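Local coordinates for ABC transporter substrate-binding protein (Staphylococcus aureus subsp. aureus NCTC 8325, PDB 3UN6) that probably serves as the solute-binding component of an ABC-type import system and binds a zinc ion, although its natural substrate is not established, at residues A218-V222 with T285-Y291; P43-S47 with G113-N118; V36-Y41 with R86-S91; L50-K54 with Y65-L69. One frame throughout, in Å; residues are numbered along the deposited sequence.

Contact 1 of 4, residues A218-V222 with T285-Y291. With ZN (zinc ion), chain B.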
loop_
_atom_site.group_PDB
_atom_site.type_symbol
_atom_site.label_atom_id
_atom_site.label_comp_id
_atom_site.label_asym_id
_atom_site.label_seq_id
_atom_site.Cartn_x
_atom_site.Cartn_y
_atom_site.Cartn_z
ATOM N N ALA A 218 9.078 2.888 -5.691
ATOM C CA ALA A 218 8.765 1.482 -5.633
ATOM C C ALA A 218 7.255 1.342 -5.505
ATOM O O ALA A 218 6.635 1.981 -4.665
ATOM C CB ALA A 218 9.452 0.833 -4.425
ATOM N N TYR A 219 6.642 0.519 -6.334
ATOM C CA TYR A 219 5.222 0.321 -6.195
ATOM C C TYR A 219 4.959 -0.422 -4.878
ATOM O O TYR A 219 5.768 -1.268 -4.448
ATOM C CB TYR A 219 4.643 -0.457 -7.375
ATOM C CG TYR A 219 4.644 0.246 -8.710
ATOM C CD1 TYR A 219 4.816 1.633 -8.817
ATOM C CD2 TYR A 219 4.340 -0.464 -9.865
ATOM C CE1 TYR A 219 4.765 2.266 -10.058
ATOM C CE2 TYR A 219 4.264 0.158 -11.098
ATOM C CZ TYR A 219 4.483 1.522 -11.193
ATOM O OH TYR A 219 4.411 2.128 -12.418
ATOM N N CYS A 220 3.850 -0.073 -4.220
ATOM C CA CYS A 220 3.450 -0.735 -2.986
ATOM C C CYS A 220 2.025 -1.294 -3.086
ATOM O O CYS A 220 1.842 -2.477 -3.255
ATOM C CB CYS A 220 3.598 0.200 -1.789
ATOM S SG CYS A 220 3.309 -0.643 -0.197
ATOM N N CYS A 221 1.019 -0.451 -2.971
ATOM C CA CYS A 221 -0.346 -0.923 -3.052
ATOM C C CYS A 221 -0.992 -0.657 -4.403
ATOM O O CYS A 221 -0.750 0.370 -5.037
ATOM C CB CYS A 221 -1.202 -0.314 -1.949
ATOM S SG CYS A 221 -0.847 -0.965 -0.271
ATOM N N VAL A 222 -1.869 -1.569 -4.798
ATOM C CA VAL A 222 -2.616 -1.469 -6.063
ATOM C C VAL A 222 -4.105 -1.720 -5.810
ATOM O O VAL A 222 -4.486 -2.377 -4.833
ATOM C CB VAL A 222 -2.148 -2.555 -7.107
ATOM C CG1 VAL A 222 -0.822 -2.168 -7.745
ATOM C CG2 VAL A 222 -2.102 -3.934 -6.462
ATOM N N THR A 285 -1.373 4.973 -13.300
ATOM C CA THR A 285 -1.153 3.883 -14.258
ATOM C C THR A 285 -0.137 2.897 -13.668
ATOM O O THR A 285 0.890 3.317 -13.114
ATOM C CB THR A 285 -0.534 4.421 -15.539
ATOM O OG1 THR A 285 -1.406 5.385 -16.130
ATOM C CG2 THR A 285 -0.274 3.289 -16.580
ATOM N N ILE A 286 -0.415 1.605 -13.773
ATOM C CA ILE A 286 0.558 0.592 -13.398
ATOM C C ILE A 286 1.436 0.410 -14.640
ATOM O O ILE A 286 1.046 -0.248 -15.604
ATOM C CB ILE A 286 -0.073 -0.750 -13.051
ATOM C CG1 ILE A 286 -0.966 -0.625 -11.803
ATOM C CG2 ILE A 286 1.026 -1.768 -12.808
ATOM C CD1 ILE A 286 -1.690 -1.952 -11.425
ATOM N N LYS A 287 2.593 1.030 -14.641
ATOM C CA LYS A 287 3.453 0.980 -15.808
ATOM C C LYS A 287 4.265 -0.299 -15.854
ATOM O O LYS A 287 4.656 -0.849 -14.804
ATOM C CB LYS A 287 4.368 2.201 -15.863
ATOM C CG LYS A 287 3.622 3.506 -16.003
ATOM C CD LYS A 287 4.584 4.649 -16.112
ATOM C CE LYS A 287 3.894 5.982 -15.956
ATOM N NZ LYS A 287 4.891 7.100 -16.104
ATOM N N PRO A 288 4.495 -0.809 -17.063
ATOM C CA PRO A 288 5.292 -2.021 -17.195
ATOM C C PRO A 288 6.656 -1.912 -16.493
ATOM O O PRO A 288 7.091 -2.848 -15.808
ATOM C CB PRO A 288 5.483 -2.141 -18.705
ATOM C CG PRO A 288 4.238 -1.515 -19.294
ATOM C CD PRO A 288 3.888 -0.384 -18.343
ATOM N N SER A 289 7.312 -0.766 -16.628
ATOM C CA SER A 289 8.629 -0.578 -16.031
ATOM C C SER A 289 8.571 -0.698 -14.507
ATOM O O SER A 289 9.402 -1.378 -13.880
ATOM C CB SER A 289 9.214 0.779 -16.468
ATOM O OG SER A 289 8.345 1.838 -16.076
ATOM N N GLY A 290 7.578 -0.052 -13.905
ATOM C CA GLY A 290 7.408 -0.128 -12.459
ATOM C C GLY A 290 7.062 -1.533 -12.018
ATOM O O GLY A 290 7.545 -2.017 -10.976
ATOM N N TYR A 291 6.221 -2.202 -12.795
ATOM C CA TYR A 291 5.838 -3.577 -12.470
ATOM C C TYR A 291 7.061 -4.513 -12.589
ATOM O O TYR A 291 7.290 -5.407 -11.751
ATOM C CB TYR A 291 4.686 -4.060 -13.368
ATOM C CG TYR A 291 4.252 -5.452 -13.028
ATOM C CD1 TYR A 291 4.663 -6.548 -13.779
ATOM C CD2 TYR A 291 3.451 -5.683 -11.916
ATOM C CE1 TYR A 291 4.262 -7.860 -13.424
ATOM C CE2 TYR A 291 3.076 -6.950 -11.564
ATOM C CZ TYR A 291 3.477 -8.038 -12.322
ATOM O OH TYR A 291 3.060 -9.297 -11.940
HETATM ZN ZN ZN B . 1.100 -0.093 0.539
HETATM O O HOH W 1 8.205 -0.301 -8.601
HETATM O O HOH W 2 1.161 -0.823 2.813
#
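Tyr219 reaches from the loop before strand 221-225 to the first turn of helix 288-300, and both ends of the residue are used. Its backbone N gives a hydrogen bond to a water, which in turn donates to Gly290 O, so a single water bridges the two backbones at the near end. With CG anti to the carbonyl carbon (chi1 -68°), the ring is carried to the Gly290 backbone, where CE2 lies 3.4 Å from Gly290 C. Because Gly290 has no side chain, the ring settles directly against the helix backbone. At the far end Tyr219 OH accepts a hydrogen bond from Lys287 N, 3.1 Å long with an angle of 151° at the hydrogen. Lys287 occupies the N-cap position, and its own O receives the first-turn bond from Tyr291 N, while its aliphatic CB comes within 3.4 Å of Tyr219 OH. The next two residues, Cys220 and Cys221, are vicinal zinc ligands, and the loop that carries them leads into strand 221-225, the antiparallel neighbour of strand 89-93 in a sheet of the type II periplasmic-binding-protein fold. Cys220 SG and Cys221 SG bind the ion at 2.4 Å and 2.3 Å, and His46 together with a water completes the set of four ligands. Val222 then begins to point back to the other segment, its CG1 meeting Ile286 CD1 at 3.8 Å with the two side chains crossing at about a right angle. Ile286 also sends its other branch, CG2, to Tyr219 CE2 at 4.1 Å.

Contact 2 of 4, residues P43-S47 with G113-N118. With ZN (zinc ion), chain B.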
loop_
_atom_site.group_PDB
_atom_site.type_symbol
_atom_site.label_atom_id
_atom_site.label_comp_id
_atom_site.label_asym_id
_atom_site.label_seq_id
_atom_site.Cartn_x
_atom_site.Cartn_y
_atom_site.Cartn_z
ATOM N N PRO A 43 -6.557 1.400 6.776
ATOM C CA PRO A 43 -6.531 2.872 6.951
ATOM C C PRO A 43 -5.110 3.475 6.889
ATOM O O PRO A 43 -4.594 3.997 7.860
ATOM C CB PRO A 43 -7.160 3.067 8.335
ATOM C CG PRO A 43 -6.726 1.844 9.105
ATOM C CD PRO A 43 -6.653 0.709 8.084
ATOM N N ILE A 44 -4.520 3.396 5.706
ATOM C CA ILE A 44 -3.192 3.888 5.435
ATOM C C ILE A 44 -3.328 4.829 4.242
ATOM O O ILE A 44 -4.327 4.769 3.525
ATOM C CB ILE A 44 -2.268 2.755 5.081
ATOM C CG1 ILE A 44 -2.867 1.928 3.921
ATOM C CG2 ILE A 44 -2.021 1.872 6.323
ATOM C CD1 ILE A 44 -2.002 0.756 3.463
ATOM N N THR A 45 -2.344 5.695 4.027
ATOM C CA THR A 45 -2.412 6.649 2.900
ATOM C C THR A 45 -2.484 5.950 1.547
ATOM O O THR A 45 -2.958 6.535 0.565
ATOM C CB THR A 45 -1.211 7.606 2.848
ATOM O OG1 THR A 45 -0.015 6.877 2.540
ATOM C CG2 THR A 45 -1.055 8.374 4.167
ATOM N N HIS A 46 -2.042 4.702 1.489
ATOM C CA HIS A 46 -2.048 3.993 0.229
ATOM C C HIS A 46 -3.430 3.658 -0.272
ATOM O O HIS A 46 -3.588 3.316 -1.447
ATOM C CB HIS A 46 -1.188 2.730 0.281
ATOM C CG HIS A 46 0.238 3.000 0.630
ATOM N ND1 HIS A 46 1.159 1.998 0.804
ATOM C CD2 HIS A 46 0.884 4.161 0.897
ATOM C CE1 HIS A 46 2.325 2.528 1.118
ATOM N NE2 HIS A 46 2.184 3.841 1.186
ATOM N N SER A 47 -4.429 3.778 0.594
ATOM C CA SER A 47 -5.797 3.478 0.203
ATOM C C SER A 47 -6.688 4.701 0.179
ATOM O O SER A 47 -7.875 4.571 -0.084
ATOM C CB SER A 47 -6.392 2.445 1.193
ATOM O OG SER A 47 -6.695 3.070 2.424
ATOM N N GLY A 113 -2.536 2.508 -6.025
ATOM C CA GLY A 113 -3.262 3.235 -4.999
ATOM C C GLY A 113 -2.592 4.596 -4.730
ATOM O O GLY A 113 -3.233 5.536 -4.281
ATOM N N HIS A 114 -1.310 4.714 -5.066
ATOM C CA HIS A 114 -0.533 5.886 -4.704
ATOM C C HIS A 114 0.910 5.725 -5.176
ATOM O O HIS A 114 1.291 4.684 -5.722
ATOM C CB HIS A 114 -0.415 5.854 -3.190
ATOM C CG HIS A 114 0.337 4.650 -2.740
ATOM N ND1 HIS A 114 1.662 4.700 -2.363
ATOM C CD2 HIS A 114 0.012 3.336 -2.805
ATOM C CE1 HIS A 114 2.087 3.473 -2.119
ATOM N NE2 HIS A 114 1.107 2.627 -2.392
ATOM N N HIS A 115 1.704 6.765 -4.951
ATOM C CA HIS A 115 3.167 6.715 -5.153
ATOM C C HIS A 115 3.775 7.072 -3.797
ATOM O O HIS A 115 3.230 7.915 -3.072
ATOM C CB HIS A 115 3.672 7.689 -6.217
ATOM C CG HIS A 115 3.200 7.376 -7.601
ATOM N ND1 HIS A 115 3.886 6.544 -8.454
ATOM C CD2 HIS A 115 2.099 7.776 -8.274
ATOM C CE1 HIS A 115 3.230 6.447 -9.593
ATOM N NE2 HIS A 115 2.145 7.187 -9.512
ATOM N N GLU A 116 4.873 6.404 -3.452
ATOM C CA GLU A 116 5.617 6.648 -2.219
ATOM C C GLU A 116 4.815 6.395 -0.945
ATOM O O GLU A 116 4.068 5.401 -0.868
ATOM C CB GLU A 116 6.250 8.062 -2.243
ATOM C CG GLU A 116 7.141 8.277 -3.457
ATOM C CD GLU A 116 8.372 7.334 -3.526
ATOM O OE1 GLU A 116 9.155 7.476 -4.496
ATOM O OE2 GLU A 116 8.577 6.478 -2.624
ATOM N N GLY A 117 5.013 7.219 0.082
ATOM C CA GLY A 117 4.274 7.055 1.340
ATOM C C GLY A 117 4.721 5.929 2.276
ATOM O O GLY A 117 3.993 5.572 3.219
ATOM N N ASN A 118 5.900 5.356 2.025
ATOM C CA ASN A 118 6.476 4.289 2.888
ATOM C C ASN A 118 7.625 4.821 3.739
ATOM O O ASN A 118 8.354 5.734 3.327
ATOM C CB ASN A 118 6.967 3.089 2.043
ATOM C CG ASN A 118 5.836 2.126 1.677
ATOM O OD1 ASN A 118 4.956 1.876 2.497
ATOM N ND2 ASN A 118 5.877 1.555 0.459
HETATM ZN ZN ZN B . 1.100 -0.093 0.539
HETATM O O HOH W 3 -5.396 5.028 -2.785
HETATM O O HOH W 2 1.161 -0.823 2.813
#
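His46 lays its imidazole flat over that of His114, the ring centroids 3.5 Å apart and the planes only 8° from parallel. His114 CE1 sits over the centre of the His46 ring, whereas His46 CG lies toward the rim of its partner, and His46 CB also rests on the His114 face as a CH-pi contact. With CG set between the backbone N and the carbonyl carbon (chi1 63°), His114 is turned into the stack, and its NE2 is hydrogen-bonded to Cys221 N. The stack covers one face of a metal ligand: His46 ND1 binds zinc at 2.1 Å in a site completed by Cys220, Cys221 and a water. His46 is the middle residue of the short 3-10 turn 45-47, so the contact joins the loop between strand 36-41 and helix 48-58 to strand 112-122. The second ring nitrogen, NE2, gives a weak, bent hydrogen bond to Gly117 O, 3.2 Å long, which helps fix the rotation of the ring. Gly117, at positive phi, comes close to the ring edge. Asn118 OD1 approaches His46 CE1 at 3.0 Å near the ring plane, the amide turned 74° from it, and is itself hydrogen-bonded to His149. Away from the metal, a water donates to both His46 O and Gly113 O.

Contact 3 of 4, residues V36-Y41 with R86-S91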
loop_
_atom_site.group_PDB
_atom_site.type_symbol
_atom_site.label_atom_id
_atom_site.label_comp_id
_atom_site.label_asym_id
_atom_site.label_seq_id
_atom_site.Cartn_x
_atom_site.Cartn_y
_atom_site.Cartn_z
ATOM N N VAL A 36 -23.901 -2.693 -6.159
ATOM C CA VAL A 36 -23.034 -2.354 -5.042
ATOM C C VAL A 36 -21.655 -2.972 -5.247
ATOM O O VAL A 36 -21.545 -4.167 -5.501
ATOM C CB VAL A 36 -23.602 -2.892 -3.704
ATOM C CG1 VAL A 36 -22.670 -2.539 -2.545
ATOM C CG2 VAL A 36 -25.014 -2.345 -3.455
ATOM N N ILE A 37 -20.620 -2.149 -5.180
ATOM C CA ILE A 37 -19.250 -2.624 -5.275
ATOM C C ILE A 37 -18.676 -2.476 -3.886
ATOM O O ILE A 37 -18.687 -1.377 -3.329
ATOM C CB ILE A 37 -18.394 -1.789 -6.256
ATOM C CG1 ILE A 37 -19.059 -1.735 -7.630
ATOM C CG2 ILE A 37 -17.007 -2.371 -6.369
ATOM C CD1 ILE A 37 -18.320 -0.880 -8.638
ATOM N N LYS A 38 -18.211 -3.586 -3.321
ATOM C CA LYS A 38 -17.575 -3.594 -1.993
ATOM C C LYS A 38 -16.069 -3.679 -2.157
ATOM O O LYS A 38 -15.551 -4.657 -2.731
ATOM C CB LYS A 38 -17.998 -4.811 -1.175
ATOM C CG LYS A 38 -19.376 -4.838 -0.585
ATOM C CD LYS A 38 -19.429 -6.061 0.394
ATOM C CE LYS A 38 -20.642 -6.107 1.306
ATOM N NZ LYS A 38 -21.904 -6.521 0.645
ATOM N N ILE A 39 -15.349 -2.704 -1.621
ATOM C CA ILE A 39 -13.908 -2.675 -1.769
ATOM C C ILE A 39 -13.258 -2.611 -0.423
ATOM O O ILE A 39 -13.609 -1.760 0.425
ATOM C CB ILE A 39 -13.418 -1.448 -2.575
ATOM C CG1 ILE A 39 -14.073 -1.368 -3.955
ATOM C CG2 ILE A 39 -11.889 -1.459 -2.692
ATOM C CD1 ILE A 39 -13.688 -2.454 -4.950
ATOM N N GLY A 40 -12.297 -3.500 -0.219
ATOM C CA GLY A 40 -11.575 -3.590 1.044
ATOM C C GLY A 40 -10.315 -2.747 1.157
ATOM O O GLY A 40 -9.607 -2.525 0.167
ATOM N N TYR A 41 -10.010 -2.314 2.379
ATOM C CA TYR A 41 -8.825 -1.515 2.617
ATOM C C TYR A 41 -8.373 -1.506 4.063
ATOM O O TYR A 41 -9.135 -1.849 4.984
ATOM C CB TYR A 41 -9.125 -0.039 2.262
ATOM C CG TYR A 41 -10.015 0.651 3.266
ATOM C CD1 TYR A 41 -11.393 0.446 3.269
ATOM C CD2 TYR A 41 -9.482 1.497 4.232
ATOM C CE1 TYR A 41 -12.210 1.061 4.196
ATOM C CE2 TYR A 41 -10.295 2.115 5.176
ATOM C CZ TYR A 41 -11.661 1.895 5.143
ATOM O OH TYR A 41 -12.465 2.501 6.067
ATOM N N ARG A 86 -16.274 -11.983 -0.470
ATOM C CA ARG A 86 -17.082 -11.153 0.416
ATOM C C ARG A 86 -16.876 -9.652 0.104
ATOM O O ARG A 86 -17.698 -8.818 0.486
ATOM C CB ARG A 86 -16.842 -11.511 1.871
ATOM C CG ARG A 86 -17.431 -12.868 2.187
ATOM C CD ARG A 86 -17.152 -13.309 3.598
ATOM N NE ARG A 86 -17.576 -14.694 3.840
ATOM C CZ ARG A 86 -18.825 -15.084 4.093
ATOM N NH1 ARG A 86 -19.827 -14.211 4.099
ATOM N NH2 ARG A 86 -19.079 -16.368 4.320
ATOM N N ILE A 87 -15.772 -9.343 -0.585
ATOM C CA ILE A 87 -15.534 -8.031 -1.159
ATOM C C ILE A 87 -15.242 -8.275 -2.644
ATOM O O ILE A 87 -14.815 -9.357 -3.043
ATOM C CB ILE A 87 -14.415 -7.196 -0.478
ATOM C CG1 ILE A 87 -13.059 -7.910 -0.543
ATOM C CG2 ILE A 87 -14.792 -6.874 0.972
ATOM C CD1 ILE A 87 -11.948 -7.186 0.217
ATOM N N ASP A 88 -15.549 -7.276 -3.455
ATOM C CA ASP A 88 -15.401 -7.327 -4.912
ATOM C C ASP A 88 -14.014 -6.895 -5.407
ATOM O O ASP A 88 -13.652 -7.117 -6.564
ATOM C CB ASP A 88 -16.444 -6.378 -5.507
ATOM C CG ASP A 88 -17.851 -6.796 -5.178
ATOM O OD1 ASP A 88 -18.245 -7.910 -5.628
ATOM O OD2 ASP A 88 -18.571 -6.019 -4.489
ATOM N N GLY A 89 -13.282 -6.211 -4.543
ATOM C CA GLY A 89 -11.954 -5.718 -4.859
ATOM C C GLY A 89 -11.313 -5.157 -3.608
ATOM O O GLY A 89 -11.858 -5.277 -2.492
ATOM N N ALA A 90 -10.161 -4.525 -3.776
ATOM C CA ALA A 90 -9.425 -4.029 -2.634
ATOM C C ALA A 90 -8.193 -3.230 -3.013
ATOM O O ALA A 90 -7.666 -3.387 -4.112
ATOM C CB ALA A 90 -8.970 -5.224 -1.792
ATOM N N SER A 91 -7.769 -2.342 -2.107
ATOM C CA SER A 91 -6.457 -1.677 -2.227
ATOM C C SER A 91 -5.557 -2.607 -1.414
ATOM O O SER A 91 -5.834 -2.853 -0.242
ATOM C CB SER A 91 -6.469 -0.266 -1.630
ATOM O OG SER A 91 -5.221 0.364 -1.832
#
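Asp88 and Lys38 grip each other through two short hydrogen bonds. Lys38 N donates to Asp88 OD2, 2.7 Å away and almost straight at 172°, and the carboxylate oxygen receives it through its anti lone pair, the one that faces away from the other oxygen. In return Asp88 N donates to Lys38 O, also at 2.7 Å. That carbonyl takes a second, longer bond from Gly89 N at 3.3 Å, both donors lying in the carbonyl plane. With CG anti to its carbonyl carbon (chi1 -62°), Asp88 turns its carboxylate back to the neighbouring strand, where it takes up a backbone N-H just before regular pairing begins. From there strands 36-41 and 89-93 run parallel, joined by Gly40 N to Gly89 O and by Ser91 N to Gly40 O, each 2.9 Å. These are the first and third strands of the chain, adjacent in a mixed sheet whose order, with strand 66-71 on the other flank of 36-41, is that of the type II periplasmic-binding-protein fold. Two glycines let side chains from the other segment lie across the backbone. Ile39 CD1 passes over Gly89 CA at 3.7 Å, and its CG2 branch reaches Ala90 CA, on one face of the sheet. On the other face, Ile87 CD1 covers Gly40 CA, likewise at 3.7 Å, on the side from which Ala90 CB projects. At the outer end, the aliphatic part of Lys38 lies along the turn, CD 3.3 Å from Arg86 O. Farther along, Ser91 OG makes a weak hydrogen bond with His46 O.

Contact 4 of 4, residues L50-K54 with Y65-L69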
loop_
_atom_site.group_PDB
_atom_site.type_symbol
_atom_site.label_atom_id
_atom_site.label_comp_id
_atom_site.label_asym_id
_atom_site.label_seq_id
_atom_site.Cartn_x
_atom_site.Cartn_y
_atom_site.Cartn_z
ATOM N N LEU A 50 -9.416 5.767 -2.484
ATOM C CA LEU A 50 -10.748 5.148 -2.409
ATOM C C LEU A 50 -11.723 6.064 -1.652
ATOM O O LEU A 50 -12.909 6.137 -2.011
ATOM C CB LEU A 50 -10.695 3.785 -1.713
ATOM C CG LEU A 50 -10.080 2.636 -2.499
ATOM C CD1 LEU A 50 -9.997 1.409 -1.605
ATOM C CD2 LEU A 50 -10.904 2.361 -3.741
HETATM N N MSE A 51 -11.222 6.755 -0.615
HETATM C CA MSE A 51 -12.048 7.675 0.178
HETATM C C MSE A 51 -12.454 8.842 -0.727
HETATM O O MSE A 51 -13.614 9.285 -0.741
HETATM C CB MSE A 51 -11.283 8.244 1.387
HETATM C CG MSE A 51 -10.444 7.280 2.296
HETATM SE SE MSE A 51 -11.331 5.777 3.138
HETATM C CE MSE A 51 -11.101 4.423 1.717
HETATM N N MSE A 52 -11.490 9.358 -1.485
HETATM C CA MSE A 52 -11.792 10.446 -2.409
HETATM C C MSE A 52 -12.829 9.998 -3.438
HETATM O O MSE A 52 -13.762 10.759 -3.750
HETATM C CB MSE A 52 -10.537 10.935 -3.122
HETATM C CG MSE A 52 -10.801 12.040 -4.047
HETATM SE SE MSE A 52 -11.367 13.703 -3.106
HETATM C CE MSE A 52 -12.326 14.487 -4.580
ATOM N N THR A 53 -12.677 8.775 -3.956
ATOM C CA THR A 53 -13.611 8.233 -4.957
ATOM C C THR A 53 -15.031 8.233 -4.406
ATOM O O THR A 53 -15.969 8.655 -5.079
ATOM C CB THR A 53 -13.191 6.818 -5.409
ATOM O OG1 THR A 53 -11.848 6.870 -5.910
ATOM C CG2 THR A 53 -14.118 6.286 -6.491
ATOM N N LYS A 54 -15.164 7.761 -3.171
ATOM C CA LYS A 54 -16.411 7.746 -2.434
ATOM C C LYS A 54 -16.995 9.161 -2.319
ATOM O O LYS A 54 -18.181 9.368 -2.576
ATOM C CB LYS A 54 -16.149 7.161 -1.037
ATOM C CG LYS A 54 -17.342 7.047 -0.116
ATOM C CD LYS A 54 -18.347 6.091 -0.636
ATOM C CE LYS A 54 -19.419 5.871 0.387
ATOM N NZ LYS A 54 -20.518 5.091 -0.200
ATOM N N TYR A 65 -23.205 3.397 -9.612
ATOM C CA TYR A 65 -23.019 2.234 -8.742
ATOM C C TYR A 65 -22.981 2.760 -7.306
ATOM O O TYR A 65 -23.004 3.980 -7.084
ATOM C CB TYR A 65 -21.694 1.514 -9.078
ATOM C CG TYR A 65 -20.474 2.425 -8.962
ATOM C CD1 TYR A 65 -19.661 2.408 -7.840
ATOM C CD2 TYR A 65 -20.180 3.349 -9.961
ATOM C CE1 TYR A 65 -18.562 3.281 -7.734
ATOM C CE2 TYR A 65 -19.099 4.221 -9.858
ATOM C CZ TYR A 65 -18.302 4.185 -8.756
ATOM O OH TYR A 65 -17.248 5.066 -8.680
ATOM N N LYS A 66 -22.968 1.847 -6.345
ATOM C CA LYS A 66 -22.814 2.192 -4.939
ATOM C C LYS A 66 -21.465 1.622 -4.514
ATOM O O LYS A 66 -21.100 0.495 -4.888
ATOM C CB LYS A 66 -23.903 1.586 -4.071
ATOM C CG LYS A 66 -25.296 2.044 -4.390
ATOM C CD LYS A 66 -26.296 1.424 -3.426
ATOM C CE LYS A 66 -27.713 1.754 -3.837
ATOM N NZ LYS A 66 -28.728 1.109 -2.964
ATOM N N LEU A 67 -20.719 2.400 -3.750
ATOM C CA LEU A 67 -19.414 1.996 -3.291
ATOM C C LEU A 67 -19.451 1.803 -1.783
ATOM O O LEU A 67 -19.740 2.742 -1.025
ATOM C CB LEU A 67 -18.378 3.057 -3.683
ATOM C CG LEU A 67 -16.907 2.831 -3.317
ATOM C CD1 LEU A 67 -16.397 1.486 -3.836
ATOM C CD2 LEU A 67 -16.073 3.974 -3.860
ATOM N N GLU A 68 -19.193 0.575 -1.349
ATOM C CA GLU A 68 -19.127 0.269 0.071
ATOM C C GLU A 68 -17.675 -0.022 0.390
ATOM O O GLU A 68 -17.069 -0.923 -0.213
ATOM C CB GLU A 68 -20.008 -0.928 0.444
ATOM C CG GLU A 68 -19.744 -1.442 1.866
ATOM C CD GLU A 68 -20.765 -2.460 2.357
ATOM O OE1 GLU A 68 -20.477 -3.141 3.373
ATOM O OE2 GLU A 68 -21.854 -2.582 1.738
ATOM N N LEU A 69 -17.107 0.756 1.312
ATOM C CA LEU A 69 -15.723 0.578 1.714
ATOM C C LEU A 69 -15.685 -0.264 3.002
ATOM O O LEU A 69 -16.224 0.126 4.032
ATOM C CB LEU A 69 -15.063 1.934 1.926
ATOM C CG LEU A 69 -15.023 2.872 0.722
ATOM C CD1 LEU A 69 -14.440 4.214 1.152
ATOM C CD2 LEU A 69 -14.217 2.281 -0.428
#
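Helix 48-58 and strand 66-71 form the second half of a beta-alpha-beta unit that starts with strand 36-41, and this contact is where the helix lies back against the sheet. The axes of helix segment 50-54 and strand segment 66-69 approach to 9.6 Å, with N-to-C directions 144° apart, roughly antiparallel and consistent with a beta-alpha-beta crossover. Leu67 and Leu69, two residues apart on the strand, both point at the helix. Leu69 divides its branches: CD2 touches Leu50 CB at 4.0 Å, while CD1 is met by Met51, a selenomethionine, whose CE lies 3.4 Å away, tighter than ordinary van der Waals contact. The bent chain of Met51 brings its methyl round to the strand although its CB starts in the other direction. Leu67, with CG anti to its backbone N (chi1 -179°), directs CD2 against the helix, 4.0 Å from Thr53 CG2 and equally far from Lys54 N. Thr53 CG2 also meets Tyr65 OH at 4.0 Å, the two side chains crossing at about a right angle. At the border of this apolar patch Lys54 is bent at chi2 (65°), which brings NZ to Leu67 O in a short 2.6 Å hydrogen bond that runs nearly in line with the carbonyl. The ammonium thus binds a backbone carbonyl of strand 66-71, outermost in the sheet within this chain. Beyond the contact, Tyr65 OH is hydrogen-bonded to Asp243 of helix 234-250, Met51 packs on Ile260 and His264 of helix 254-264, and Leu50 and Leu67 both rest on Ile39 of strand 36-41.

Overall arrangement
From the N terminus, strand 36-41 opens contact 3, the loop of residues 43-47 opens contact 2, and helix 48-58 opens contact 4. Contact 4 closes first, with strand 66-71, and so nests inside the loops of both others. Contact 3 closes next at 86-91 and contact 2 at 113-118, so these two cross. Contact 1, between 218-222 and 285-291, follows in series. Contacts 3 and 4 build one side of the five-strand sheet, sharing bonds between strands 36-41 and 66-71, and strand 221-225 joins contact 1 to that sheet beside 89-93. Contacts 1 and 2 share the zinc ion and a probable backbone hydrogen bond between Cys221 and Gly113.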